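Local structure of DUF6844 domain-containing protein (Francisella tularensis subsp. tularensis, 4QVR) at residues E95-I106 and D116-T124; I147-S158 and R399-S410. The protein is of unknown function but carries a probable signal peptide, consistent with export from the cytoplasm. All blocks are in the same frame, centred on the assembly; numbering follows the deposited sequence. Where two conformers were deposited one is given.

Overall arrangement
Interactions 1 and 2 lie in series along the chain and are coupled through strand 117-126, their centres about 17 Å apart. In interaction 1 this edge strand of a three-stranded antiparallel sheet receives helix 94-108 on one face. The other face is lined by helix 134-159, which follows the strand in the chain and whose far side takes helix 402-415 in interaction 2. The layers touch directly: Ala121 CB is 3.7 Å from Ala149 N, and Tyr117 OH is 3.5 Å from Tyr153 CA. Tyr117 also meets the rings of Tyr153 and Phe156 edge-to-face. The order of layers is thus helix 94-108, strand 117-126, helix 134-159 and helix 402-415.

Interaction 1: residues E95-I106 and D116-T124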
loop_
_atom_site.group_PDB
_atom_site.type_symbol
_atom_site.label_atom_id
_atom_site.label_comp_id
_atom_site.label_asym_id
_atom_site.label_seq_id
_atom_site.Cartn_x
_atom_site.Cartn_y
_atom_site.Cartn_z
ATOM N N GLU A 95 16.221 7.952 -5.422
ATOM C CA GLU A 95 15.548 8.223 -4.174
ATOM C C GLU A 95 15.272 9.731 -3.959
ATOM O O GLU A 95 14.275 10.106 -3.386
ATOM C CB GLU A 95 16.396 7.652 -3.036
ATOM C CG GLU A 95 15.713 7.664 -1.687
ATOM C CD GLU A 95 16.363 6.732 -0.680
ATOM O OE1 GLU A 95 17.621 6.630 -0.655
ATOM O OE2 GLU A 95 15.604 6.108 0.096
ATOM N N GLU A 96 16.204 10.576 -4.392
ATOM C CA GLU A 96 16.074 12.012 -4.277
ATOM C C GLU A 96 15.060 12.537 -5.292
ATOM O O GLU A 96 14.298 13.439 -4.984
ATOM C CB GLU A 96 17.442 12.661 -4.460
ATOM C CG GLU A 96 18.415 12.326 -3.318
ATOM C CD GLU A 96 19.890 12.581 -3.676
ATOM O OE1 GLU A 96 20.245 12.508 -4.870
ATOM O OE2 GLU A 96 20.711 12.830 -2.756
ATOM N N ILE A 97 15.028 11.968 -6.490
ATOM C CA ILE A 97 14.065 12.379 -7.492
ATOM C C ILE A 97 12.679 12.076 -6.948
ATOM O O ILE A 97 11.818 12.950 -6.893
ATOM C CB ILE A 97 14.266 11.636 -8.798
ATOM C CG1 ILE A 97 15.602 12.024 -9.443
ATOM C CG2 ILE A 97 13.151 11.971 -9.777
ATOM C CD1 ILE A 97 16.036 11.076 -10.549
ATOM N N LEU A 98 12.470 10.841 -6.486
ATOM C CA LEU A 98 11.163 10.442 -5.955
ATOM C C LEU A 98 10.707 11.234 -4.711
ATOM O O LEU A 98 9.522 11.582 -4.594
ATOM C CB LEU A 98 11.147 8.955 -5.676
ATOM C CG LEU A 98 11.131 8.090 -6.926
ATOM C CD1 LEU A 98 11.291 6.650 -6.553
ATOM C CD2 LEU A 98 9.844 8.275 -7.677
ATOM N N ASN A 99 11.614 11.451 -3.756
ATOM C CA ASN A 99 11.289 12.266 -2.599
ATOM C C ASN A 99 10.877 13.669 -3.024
ATOM O O ASN A 99 9.944 14.224 -2.462
ATOM C CB ASN A 99 12.460 12.340 -1.615
ATOM C CG ASN A 99 12.615 11.056 -0.808
ATOM O OD1 ASN A 99 13.713 10.533 -0.674
ATOM N ND2 ASN A 99 11.488 10.519 -0.294
ATOM N N ASP A 100 11.576 14.258 -3.993
ATOM C CA ASP A 100 11.227 15.607 -4.442
ATOM C C ASP A 100 9.852 15.635 -5.065
ATOM O O ASP A 100 9.022 16.458 -4.679
ATOM C CB ASP A 100 12.237 16.176 -5.423
ATOM C CG ASP A 100 13.568 16.516 -4.773
ATOM O OD1 ASP A 100 13.642 16.637 -3.525
ATOM O OD2 ASP A 100 14.550 16.697 -5.527
ATOM N N VAL A 101 9.586 14.736 -6.002
ATOM C CA VAL A 101 8.287 14.731 -6.654
ATOM C C VAL A 101 7.156 14.364 -5.681
ATOM O O VAL A 101 6.058 14.881 -5.801
ATOM C CB VAL A 101 8.243 13.831 -7.898
ATOM C CG1 VAL A 101 9.293 14.273 -8.906
ATOM C CG2 VAL A 101 8.449 12.390 -7.521
HETATM N N MSE A 102 7.414 13.494 -4.713
HETATM C CA MSE A 102 6.350 13.163 -3.761
HETATM C C MSE A 102 6.102 14.309 -2.809
HETATM O O MSE A 102 4.956 14.603 -2.549
HETATM C CB MSE A 102 6.547 11.851 -3.036
HETATM C CG MSE A 102 6.507 10.718 -4.047
HETATM SE SE MSE A 102 6.764 9.073 -3.014
HETATM C CE MSE A 102 8.514 9.192 -2.151
ATOM N N GLU A 103 7.147 14.933 -2.267
ATOM C CA GLU A 103 6.986 16.095 -1.361
ATOM C C GLU A 103 6.194 17.228 -2.057
ATOM O O GLU A 103 5.305 17.813 -1.482
ATOM C CB GLU A 103 8.341 16.674 -0.935
ATOM C CG GLU A 103 9.257 15.777 -0.109
ATOM C CD GLU A 103 8.862 15.626 1.350
ATOM O OE1 GLU A 103 7.657 15.765 1.675
ATOM O OE2 GLU A 103 9.777 15.342 2.173
ATOM N N ASN A 104 6.567 17.543 -3.286
ATOM C CA ASN A 104 5.857 18.508 -4.087
ATOM C C ASN A 104 4.405 18.149 -4.313
ATOM O O ASN A 104 3.511 19.014 -4.273
ATOM C CB ASN A 104 6.541 18.660 -5.416
ATOM C CG ASN A 104 7.791 19.509 -5.324
ATOM O OD1 ASN A 104 7.996 20.247 -4.345
ATOM N ND2 ASN A 104 8.614 19.454 -6.363
ATOM N N TYR A 105 4.150 16.885 -4.589
ATOM C CA TYR A 105 2.769 16.445 -4.779
ATOM C C TYR A 105 1.951 16.632 -3.479
ATOM O O TYR A 105 0.806 17.089 -3.491
ATOM C CB TYR A 105 2.746 14.982 -5.251
ATOM C CG TYR A 105 1.367 14.471 -5.526
ATOM C CD1 TYR A 105 0.717 14.746 -6.729
ATOM C CD2 TYR A 105 0.679 13.710 -4.565
ATOM C CE1 TYR A 105 -0.582 14.276 -6.964
ATOM C CE2 TYR A 105 -0.604 13.258 -4.795
ATOM C CZ TYR A 105 -1.233 13.540 -5.976
ATOM O OH TYR A 105 -2.515 13.038 -6.162
ATOM N N ILE A 106 2.542 16.262 -2.356
ATOM C CA ILE A 106 1.861 16.384 -1.095
ATOM C C ILE A 106 1.552 17.853 -0.766
ATOM O O ILE A 106 0.458 18.176 -0.288
ATOM C CB ILE A 106 2.681 15.736 0.024
ATOM C CG1 ILE A 106 2.687 14.212 -0.153
ATOM C CG2 ILE A 106 2.103 16.135 1.366
ATOM C CD1 ILE A 106 3.690 13.451 0.725
ATOM N N ASP A 116 -5.668 13.174 8.038
ATOM C CA ASP A 116 -5.005 13.116 9.353
ATOM C C ASP A 116 -3.609 12.528 9.270
ATOM O O ASP A 116 -2.771 12.773 10.137
ATOM C CB ASP A 116 -5.800 12.293 10.363
ATOM C CG ASP A 116 -7.161 12.895 10.690
ATOM O OD1 ASP A 116 -7.372 14.135 10.544
ATOM O OD2 ASP A 116 -8.019 12.101 11.129
ATOM N N TYR A 117 -3.355 11.735 8.247
ATOM C CA TYR A 117 -2.020 11.170 8.077
ATOM C C TYR A 117 -1.693 11.089 6.593
ATOM O O TYR A 117 -2.522 10.649 5.796
ATOM C CB TYR A 117 -1.924 9.775 8.724
ATOM C CG TYR A 117 -0.591 9.065 8.498
ATOM C CD1 TYR A 117 -0.360 8.366 7.332
ATOM C CD2 TYR A 117 0.423 9.147 9.421
ATOM C CE1 TYR A 117 0.854 7.753 7.082
ATOM C CE2 TYR A 117 1.643 8.524 9.201
ATOM C CZ TYR A 117 1.847 7.824 8.036
ATOM O OH TYR A 117 3.036 7.206 7.816
ATOM N N VAL A 118 -0.480 11.513 6.246
ATOM C CA VAL A 118 0.019 11.420 4.884
ATOM C C VAL A 118 1.419 10.877 4.982
ATOM O O VAL A 118 2.240 11.378 5.750
ATOM C CB VAL A 118 0.045 12.790 4.165
ATOM C CG1 VAL A 118 0.517 12.633 2.717
ATOM C CG2 VAL A 118 -1.327 13.421 4.164
ATOM N N GLY A 119 1.706 9.866 4.181
ATOM C CA GLY A 119 3.003 9.243 4.191
ATOM C C GLY A 119 3.515 8.984 2.789
ATOM O O GLY A 119 2.779 9.012 1.804
ATOM N N SER A 120 4.800 8.769 2.698
ATOM C CA SER A 120 5.394 8.428 1.424
ATOM C C SER A 120 6.528 7.395 1.632
ATOM O O SER A 120 7.155 7.350 2.705
ATOM C CB SER A 120 5.872 9.694 0.720
ATOM O OG SER A 120 6.863 10.344 1.457
ATOM N N ALA A 121 6.737 6.533 0.635
ATOM C CA ALA A 121 7.789 5.503 0.682
ATOM C C ALA A 121 8.234 5.114 -0.703
ATOM O O ALA A 121 7.540 5.274 -1.677
ATOM C CB ALA A 121 7.331 4.258 1.428
ATOM N N ILE A 122 9.442 4.600 -0.769
ATOM C CA ILE A 122 10.041 4.238 -2.007
ATOM C C ILE A 122 10.475 2.808 -1.927
ATOM O O ILE A 122 10.806 2.341 -0.865
ATOM C CB ILE A 122 11.282 5.111 -2.181
ATOM C CG1 ILE A 122 10.853 6.541 -2.454
ATOM C CG2 ILE A 122 12.230 4.573 -3.263
ATOM C CD1 ILE A 122 12.021 7.507 -2.442
ATOM N N GLY A 123 10.455 2.126 -3.064
ATOM C CA GLY A 123 10.965 0.774 -3.182
ATOM C C GLY A 123 11.733 0.762 -4.501
ATOM O O GLY A 123 11.419 1.574 -5.399
ATOM N N THR A 124 12.766 -0.093 -4.596
ATOM C CA THR A 124 13.599 -0.241 -5.808
ATOM C C THR A 124 13.950 -1.709 -6.092
ATOM O O THR A 124 14.080 -2.513 -5.186
ATOM C CB THR A 124 14.934 0.526 -5.707
ATOM O OG1 THR A 124 15.765 -0.061 -4.688
ATOM C CG2 THR A 124 14.678 1.990 -5.391
#
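The backbone carbonyl oxygen of Glu95 accepts the helical N-H of Asn99 at 3.0 Å and is also touched from the strand by Ile122, whose CD1 lies 3.6 Å from Glu95 O. That methyl also meets CG of Glu95 and CB of Leu98, one turn apart, with Leu98 CB 3.6 Å from Ile122 CD1. The first torsion of Ile122 (chi1 -71°) directs CG1 toward the helix, and the extended second torsion (chi2 172°) carries CD1 on to Glu95 and Leu98, while the CG2 branch faces the Leu98 CD1 methyl at 4.0 Å.

Met102, modelled as selenomethionine, comes next along the helix. Its chain bends at the last torsion and brings CE within 3.5 Å of Ile122 CG1, while SE lies 3.9 Å from Ser120 CB. Helix 94-108 thus lies on one face of the antiparallel sheet formed by strands 117-126, 264-273 and 251-261, running nearly antiparallel to strand 117-126, with 154° between the directions of the segments. Leu98, Met102 and Ile106, spaced four residues apart, turn to the strand and meet its alternate residues Ile122, Ser120 and Val118. Their apolar surface continues beyond this strand: Phe257 receives both Leu98 and Met102, and Val270 touches Met102 and Ile106. Toward the other end of the contact the ends of Ile106 and Val118 meet, Val118 CG1 lying 3.8 Å from Ile106 CD1 and close to CG1 and CG2 of Ile106 as well, with Arg112 of the intervening short helix against both side chains.

Interaction 2: residues I147-S158 and R399-S410; sequences IKAQAEYISFIS and RIDATDIEKTLS
Ala151 and Ala402 bring two helices close together, with Ala151 CB 3.6 Å from the carbonyl oxygen of Ala402. This is an alpha-alpha packing of helix 134-159 against helix 402-415, in which small residues at the nearest point allow the segment axes to approach to 8.3 Å, their directions 128° apart. On the buried side Ile405 lies against Ala151 and extends its CD1 to Ile154 CG2 at 3.7 Å. Leu409 sets CD2 across the side chain of Gln150, whose OE1 is held by the hydroxyl of Tyr413; Phe245 of helix 224-246 covers both Ile154 and Leu409. Packing stays close at the border, where Glu406, its chain extended, crosses over Ile147, CG to Ile147 CG2 3.6 Å.

Beyond this the contact is looser and more polar. The Glu406 carboxylate lies beside the aliphatic part of Lys148, whose ammonium turns away to form a salt bridge with Glu152 within its own helix, meeting OE2 from above the carboxylate plane. The lysine thus stands between two carboxylates, and with Glu406 OE2 5.8 Å from Lys148 NZ any attraction there is probably weak.

Before helix 402-415 begins, the chain is tied down by two serines. With its hydroxyl anti to the backbone N (chi1 -176°), Ser155 donates to Ile400 O; the modelled bond is very short, so its exact length is doubtful. Ser158 OG gives its proton to Ser155 O at 2.6 Å and weakly accepts the N-H of Ile400. Arg399, exposed and poorly ordered, belongs to the loose side: its guanidinium folds back along helix 134-159, where NH2 weakly bonds Ser155 OG and also makes a weak bond to a water molecule that itself donates to Glu152 O at 2.6 Å.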
loop_
_atom_site.group_PDB
_atom_site.type_symbol
_atom_site.label_atom_id
_atom_site.label_comp_id
_atom_site.label_asym_id
_atom_site.label_seq_id
_atom_site.Cartn_x
_atom_site.Cartn_y
_atom_site.Cartn_z
ATOM N N ILE A 147 4.474 -1.720 1.226
ATOM C CA ILE A 147 4.669 -2.375 2.519
ATOM C C ILE A 147 5.447 -1.499 3.467
ATOM O O ILE A 147 5.213 -1.498 4.678
ATOM C CB ILE A 147 5.370 -3.754 2.348
ATOM C CG1 ILE A 147 4.339 -4.803 1.913
ATOM C CG2 ILE A 147 6.003 -4.208 3.643
ATOM C CD1 ILE A 147 4.941 -6.168 1.621
ATOM N N LYS A 148 6.383 -0.749 2.919
ATOM C CA LYS A 148 7.184 0.169 3.725
ATOM C C LYS A 148 6.298 1.306 4.231
ATOM O O LYS A 148 6.366 1.699 5.391
ATOM C CB LYS A 148 8.318 0.689 2.885
ATOM C CG LYS A 148 9.358 1.505 3.624
ATOM C CD LYS A 148 10.525 1.688 2.670
ATOM C CE LYS A 148 11.727 2.302 3.349
ATOM N NZ LYS A 148 11.418 3.644 3.878
ATOM N N ALA A 149 5.432 1.806 3.370
ATOM C CA ALA A 149 4.522 2.867 3.770
ATOM C C ALA A 149 3.590 2.344 4.840
ATOM O O ALA A 149 3.341 3.027 5.823
ATOM C CB ALA A 149 3.729 3.390 2.571
ATOM N N GLN A 150 3.079 1.128 4.661
ATOM C CA GLN A 150 2.177 0.561 5.676
ATOM C C GLN A 150 2.853 0.395 7.013
ATOM O O GLN A 150 2.268 0.683 8.074
ATOM C CB GLN A 150 1.647 -0.788 5.247
ATOM C CG GLN A 150 0.639 -0.672 4.129
ATOM C CD GLN A 150 0.168 -2.015 3.580
ATOM O OE1 GLN A 150 0.738 -3.063 3.843
ATOM N NE2 GLN A 150 -0.860 -1.961 2.769
ATOM N N ALA A 151 4.098 -0.020 6.972
ATOM C CA ALA A 151 4.835 -0.296 8.196
ATOM C C ALA A 151 5.172 0.989 8.935
ATOM O O ALA A 151 5.138 1.031 10.179
ATOM C CB ALA A 151 6.089 -1.111 7.872
ATOM N N GLU A 152 5.463 2.049 8.186
ATOM C CA GLU A 152 5.769 3.350 8.789
ATOM C C GLU A 152 4.549 3.983 9.443
ATOM O O GLU A 152 4.666 4.621 10.496
ATOM C CB GLU A 152 6.435 4.273 7.773
ATOM C CG GLU A 152 7.826 3.737 7.433
ATOM C CD GLU A 152 8.616 4.593 6.476
ATOM O OE1 GLU A 152 8.040 5.509 5.849
ATOM O OE2 GLU A 152 9.833 4.324 6.338
ATOM N N TYR A 153 3.388 3.797 8.830
ATOM C CA TYR A 153 2.127 4.252 9.403
ATOM C C TYR A 153 1.889 3.528 10.737
ATOM O O TYR A 153 1.605 4.155 11.727
ATOM C CB TYR A 153 0.949 4.020 8.450
ATOM C CG TYR A 153 -0.379 4.197 9.136
ATOM C CD1 TYR A 153 -0.865 5.456 9.448
ATOM C CD2 TYR A 153 -1.155 3.110 9.474
ATOM C CE1 TYR A 153 -2.083 5.623 10.112
ATOM C CE2 TYR A 153 -2.363 3.271 10.132
ATOM C CZ TYR A 153 -2.817 4.523 10.457
ATOM O OH TYR A 153 -4.027 4.658 11.118
ATOM N N ILE A 154 2.041 2.208 10.765
ATOM C CA ILE A 154 1.851 1.455 12.003
ATOM C C ILE A 154 2.813 1.903 13.096
ATOM O O ILE A 154 2.421 2.106 14.249
ATOM C CB ILE A 154 1.964 -0.060 11.743
ATOM C CG1 ILE A 154 0.768 -0.497 10.883
ATOM C CG2 ILE A 154 1.963 -0.837 13.061
ATOM C CD1 ILE A 154 0.884 -1.903 10.344
ATOM N N SER A 155 4.060 2.096 12.715
ATOM C CA SER A 155 5.099 2.541 13.628
ATOM C C SER A 155 4.742 3.910 14.222
ATOM O O SER A 155 4.930 4.165 15.397
ATOM C CB SER A 155 6.427 2.624 12.863
ATOM O OG SER A 155 7.503 2.959 13.714
ATOM N N PHE A 156 4.218 4.777 13.379
ATOM C CA PHE A 156 3.795 6.106 13.773
ATOM C C PHE A 156 2.609 5.989 14.740
ATOM O O PHE A 156 2.568 6.651 15.761
ATOM C CB PHE A 156 3.425 6.893 12.521
ATOM C CG PHE A 156 3.032 8.287 12.798
ATOM C CD1 PHE A 156 1.754 8.576 13.261
ATOM C CD2 PHE A 156 3.935 9.323 12.593
ATOM C CE1 PHE A 156 1.382 9.877 13.541
ATOM C CE2 PHE A 156 3.568 10.631 12.869
ATOM C CZ PHE A 156 2.291 10.908 13.348
ATOM N N ILE A 157 1.640 5.145 14.419
ATOM C CA ILE A 157 0.532 4.914 15.329
ATOM C C ILE A 157 1.015 4.377 16.688
ATOM O O ILE A 157 0.539 4.828 17.734
ATOM C CB ILE A 157 -0.501 3.942 14.725
ATOM C CG1 ILE A 157 -1.243 4.624 13.593
ATOM C CG2 ILE A 157 -1.508 3.487 15.774
ATOM C CD1 ILE A 157 -1.923 5.915 14.020
ATOM N N SER A 158 1.965 3.443 16.682
ATOM C CA SER A 158 2.452 2.847 17.945
ATOM C C SER A 158 3.103 3.848 18.896
ATOM O O SER A 158 3.077 3.663 20.108
ATOM C CB SER A 158 3.440 1.709 17.686
ATOM O OG SER A 158 4.665 2.207 17.159
ATOM N N ARG A 399 7.735 3.903 20.431
ATOM C CA ARG A 399 7.705 3.589 19.007
ATOM C C ARG A 399 8.333 2.217 18.759
ATOM O O ARG A 399 9.181 1.755 19.527
ATOM C CB ARG A 399 8.430 4.678 18.187
ATOM C CG ARG A 399 8.362 4.475 16.672
ATOM C CD ARG A 399 9.122 5.527 15.860
ATOM N NE ARG A 399 8.474 6.847 15.785
ATOM C CZ ARG A 399 7.595 7.228 14.848
ATOM N NH1 ARG A 399 7.093 8.457 14.882
ATOM N NH2 ARG A 399 7.208 6.398 13.878
ATOM N N ILE A 400 7.890 1.574 17.684
ATOM C CA ILE A 400 8.372 0.260 17.276
ATOM C C ILE A 400 9.022 0.423 15.911
ATOM O O ILE A 400 8.494 1.142 15.074
ATOM C CB ILE A 400 7.194 -0.736 17.148
ATOM C CG1 ILE A 400 6.368 -0.773 18.448
ATOM C CG2 ILE A 400 7.691 -2.122 16.743
ATOM C CD1 ILE A 400 7.160 -1.132 19.692
ATOM N N ASP A 401 10.154 -0.246 15.688
ATOM C CA ASP A 401 10.870 -0.154 14.412
ATOM C C ASP A 401 10.027 -0.640 13.254
ATOM O O ASP A 401 9.555 -1.759 13.244
ATOM C CB ASP A 401 12.195 -0.947 14.440
ATOM C CG ASP A 401 13.332 -0.200 15.146
ATOM O OD1 ASP A 401 13.287 1.050 15.218
ATOM O OD2 ASP A 401 14.299 -0.862 15.600
ATOM N N ALA A 402 9.861 0.215 12.265
ATOM C CA ALA A 402 9.099 -0.113 11.067
ATOM C C ALA A 402 9.743 -1.258 10.301
ATOM O O ALA A 402 9.053 -2.018 9.650
ATOM C CB ALA A 402 8.999 1.109 10.167
ATOM N N THR A 403 11.068 -1.370 10.362
ATOM C CA THR A 403 11.766 -2.433 9.661
ATOM C C THR A 403 11.361 -3.805 10.197
ATOM O O THR A 403 11.300 -4.783 9.447
ATOM C CB THR A 403 13.273 -2.228 9.741
ATOM O OG1 THR A 403 13.645 -1.982 11.095
ATOM C CG2 THR A 403 13.658 -1.014 8.924
ATOM N N ASP A 404 11.071 -3.872 11.493
ATOM C CA ASP A 404 10.578 -5.107 12.111
ATOM C C ASP A 404 9.135 -5.411 11.651
ATOM O O ASP A 404 8.793 -6.557 11.349
ATOM C CB ASP A 404 10.625 -4.984 13.635
ATOM C CG ASP A 404 12.054 -4.817 14.167
ATOM O OD1 ASP A 404 12.997 -5.411 13.586
ATOM O OD2 ASP A 404 12.231 -4.099 15.175
ATOM N N ILE A 405 8.309 -4.367 11.572
ATOM C CA ILE A 405 6.916 -4.517 11.176
ATOM C C ILE A 405 6.812 -4.946 9.734
ATOM O O ILE A 405 5.951 -5.737 9.370
ATOM C CB ILE A 405 6.163 -3.179 11.337
ATOM C CG1 ILE A 405 6.131 -2.793 12.814
ATOM C CG2 ILE A 405 4.756 -3.248 10.739
ATOM C CD1 ILE A 405 5.645 -1.384 13.082
ATOM N N GLU A 406 7.721 -4.421 8.934
ATOM C CA GLU A 406 7.771 -4.633 7.502
ATOM C C GLU A 406 7.981 -6.119 7.107
ATOM O O GLU A 406 7.275 -6.656 6.228
ATOM C CB GLU A 406 8.869 -3.697 6.964
ATOM C CG GLU A 406 8.976 -3.487 5.471
ATOM C CD GLU A 406 9.961 -2.365 5.115
ATOM O OE1 GLU A 406 10.314 -2.223 3.928
ATOM O OE2 GLU A 406 10.386 -1.605 6.013
ATOM N N LYS A 407 8.911 -6.801 7.757
ATOM C CA LYS A 407 9.149 -8.211 7.431
ATOM C C LYS A 407 7.961 -9.059 7.898
ATOM O O LYS A 407 7.476 -9.919 7.169
ATOM C CB LYS A 407 10.452 -8.726 8.046
ATOM C CG LYS A 407 10.878 -10.059 7.445
ATOM C CD LYS A 407 12.243 -10.508 7.930
ATOM C CE LYS A 407 12.671 -11.794 7.240
ATOM N NZ LYS A 407 13.969 -12.318 7.758
ATOM N N THR A 408 7.488 -8.796 9.111
ATOM C CA THR A 408 6.334 -9.501 9.646
ATOM C C THR A 408 5.122 -9.340 8.733
ATOM O O THR A 408 4.376 -10.256 8.505
ATOM C CB THR A 408 5.953 -8.932 11.016
ATOM O OG1 THR A 408 7.119 -8.887 11.846
ATOM C CG2 THR A 408 4.896 -9.778 11.680
ATOM N N LEU A 409 4.955 -8.151 8.197
ATOM C CA LEU A 409 3.834 -7.854 7.325
ATOM C C LEU A 409 4.057 -8.526 5.965
ATOM O O LEU A 409 3.140 -9.123 5.382
ATOM C CB LEU A 409 3.720 -6.339 7.213
ATOM C CG LEU A 409 2.483 -5.662 6.688
ATOM C CD1 LEU A 409 1.219 -6.115 7.408
ATOM C CD2 LEU A 409 2.718 -4.173 6.878
ATOM N N SER A 410 5.285 -8.436 5.470
ATOM C CA SER A 410 5.655 -9.091 4.227
ATOM C C SER A 410 5.428 -10.614 4.336
ATOM O O SER A 410 5.000 -11.272 3.379
ATOM C CB SER A 410 7.122 -8.822 3.920
ATOM O OG SER A 410 7.517 -9.568 2.791
HETATM O O HOH W 1 6.765 6.096 11.140
#